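Side-chain contact in kinesin-like protein KAR3 (Saccharomyces cerevisiae, PDB 1F9V), which is a kinesin-related motor protein whose motor domain binds ADP and probably couples ATP hydrolysis to movement along microtubules: residues Ser112-Ser115 and His116-Trp120. The protein carries 2 engineered substitutions. Numbering follows the deposited sequence.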
loop_
_atom_site.group_PDB
_atom_site.type_symbol
_atom_site.label_atom_id
_atom_site.label_comp_id
_atom_site.label_asym_id
_atom_site.label_seq_id
_atom_site.Cartn_x
_atom_site.Cartn_y
_atom_site.Cartn_z
ATOM N N SER A 112 -3.764 -11.747 5.944
ATOM C CA SER A 112 -5.143 -11.937 5.493
ATOM C C SER A 112 -5.201 -12.289 4.006
ATOM O O SER A 112 -6.000 -13.126 3.580
ATOM C CB SER A 112 -5.969 -10.660 5.724
ATOM O OG SER A 112 -6.229 -10.451 7.101
ATOM N N THR A 113 -4.363 -11.620 3.219
ATOM C CA THR A 113 -4.308 -11.841 1.780
ATOM C C THR A 113 -3.894 -13.278 1.481
ATOM O O THR A 113 -4.495 -13.945 0.645
ATOM C CB THR A 113 -3.312 -10.852 1.113
ATOM O OG1 THR A 113 -3.875 -9.530 1.131
ATOM C CG2 THR A 113 -3.030 -11.250 -0.332
ATOM N N ILE A 114 -2.876 -13.752 2.186
ATOM C CA ILE A 114 -2.394 -15.109 1.987
ATOM C C ILE A 114 -3.461 -16.143 2.354
ATOM O O ILE A 114 -3.689 -17.095 1.612
ATOM C CB ILE A 114 -1.105 -15.339 2.790
ATOM C CG1 ILE A 114 0.038 -14.590 2.095
ATOM C CG2 ILE A 114 -0.787 -16.829 2.881
ATOM C CD1 ILE A 114 1.280 -14.444 2.912
ATOM N N SER A 115 -4.131 -15.947 3.485
ATOM C CA SER A 115 -5.183 -16.874 3.906
ATOM C C SER A 115 -6.345 -16.876 2.917
ATOM O O SER A 115 -6.907 -17.927 2.606
ATOM C CB SER A 115 -5.711 -16.488 5.287
ATOM O OG SER A 115 -4.692 -16.581 6.257
ATOM N N HIS A 116 -6.708 -15.692 2.432
ATOM C CA HIS A 116 -7.803 -15.555 1.485
ATOM C C HIS A 116 -7.472 -16.238 0.162
ATOM O O HIS A 116 -8.316 -16.908 -0.432
ATOM C CB HIS A 116 -8.099 -14.070 1.247
ATOM C CG HIS A 116 -9.344 -13.813 0.457
ATOM N ND1 HIS A 116 -10.566 -14.361 0.789
ATOM C CD2 HIS A 116 -9.561 -13.052 -0.641
ATOM C CE1 HIS A 116 -11.480 -13.946 -0.070
ATOM N NE2 HIS A 116 -10.895 -13.150 -0.948
ATOM N N ILE A 117 -6.241 -16.062 -0.303
ATOM C CA ILE A 117 -5.816 -16.664 -1.566
ATOM C C ILE A 117 -5.834 -18.193 -1.502
ATOM O O ILE A 117 -6.276 -18.853 -2.444
ATOM C CB ILE A 117 -4.401 -16.178 -1.964
ATOM C CG1 ILE A 117 -4.485 -14.758 -2.536
ATOM C CG2 ILE A 117 -3.792 -17.115 -3.002
ATOM C CD1 ILE A 117 -3.140 -14.045 -2.628
ATOM N N PHE A 118 -5.362 -18.756 -0.397
ATOM C CA PHE A 118 -5.351 -20.204 -0.263
ATOM C C PHE A 118 -6.765 -20.764 -0.138
ATOM O O PHE A 118 -7.037 -21.877 -0.585
ATOM C CB PHE A 118 -4.477 -20.614 0.923
ATOM C CG PHE A 118 -3.035 -20.821 0.551
ATOM C CD1 PHE A 118 -2.661 -21.888 -0.264
ATOM C CD2 PHE A 118 -2.055 -19.933 0.977
ATOM C CE1 PHE A 118 -1.333 -22.063 -0.648
ATOM C CE2 PHE A 118 -0.725 -20.100 0.598
ATOM C CZ PHE A 118 -0.366 -21.170 -0.219
ATOM N N ASN A 119 -7.678 -19.993 0.453
ATOM C CA ASN A 119 -9.061 -20.454 0.572
ATOM C C ASN A 119 -9.618 -20.549 -0.841
ATOM O O ASN A 119 -10.348 -21.479 -1.179
ATOM C CB ASN A 119 -9.910 -19.470 1.382
ATOM C CG ASN A 119 -9.608 -19.519 2.867
ATOM O OD1 ASN A 119 -9.027 -20.486 3.367
ATOM N ND2 ASN A 119 -10.002 -18.467 3.585
ATOM N N TRP A 120 -9.258 -19.573 -1.667
ATOM C CA TRP A 120 -9.711 -19.535 -3.050
ATOM C C TRP A 120 -9.042 -20.625 -3.877
ATOM O O TRP A 120 -9.672 -21.233 -4.743
ATOM C CB TRP A 120 -9.401 -18.172 -3.660
ATOM C CG TRP A 120 -10.562 -17.250 -3.623
ATOM C CD1 TRP A 120 -10.695 -16.128 -2.854
ATOM C CD2 TRP A 120 -11.769 -17.365 -4.381
ATOM N NE1 TRP A 120 -11.912 -15.538 -3.089
ATOM C CE2 TRP A 120 -12.593 -16.273 -4.021
ATOM C CE3 TRP A 120 -12.235 -18.282 -5.333
ATOM C CZ2 TRP A 120 -13.862 -16.075 -4.578
ATOM C CZ3 TRP A 120 -13.499 -18.084 -5.887
ATOM C CH2 TRP A 120 -14.296 -16.987 -5.507
#
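With OG1 of T113 and CG1 of I114 beside the backbone N (chi1 -71° and -73°), CG2 of each lies anti to that N, and each methyl meets the side chain one helical turn ahead, in I117 and F118 respectively. T113 and I117 run side by side, pointing the same way, and CG2 of T113 lies 3.6 Å from CD1 of I117. The I114–F118 pair repeats this pattern: CG2 of I114 comes in the ring plane at the edge of F118, 3.9 Å from CD2. The same edge meets the I114 carbonyl, whose O is 3.3 Å from CD2 of F118. A lysine in place of F118 would probably leave the I114 methyl without its aromatic neighbour and bring a charge into a buried site. Regular i to i+4 bonds support both pairs, as in I117 N to T113 O at 2.9 Å and F118 N to I114 O at 3.1 Å, the latter fairly straight at 162°. On a different side of helix 109-124, CD1 of W120 stands 3.5 Å above one face of the H116 imidazole, offset toward its rim, while H116 NE2 is hydrogen-bonded to NE2 of Q78. T113 OG1 turns back to the I109 carbonyl. Methyl and ring contacts thus join buried side chains, I114 and I117 against strand 218-228 and T113 against helix 66-77, and the buried T113 hydroxyl is satisfied within its own helix.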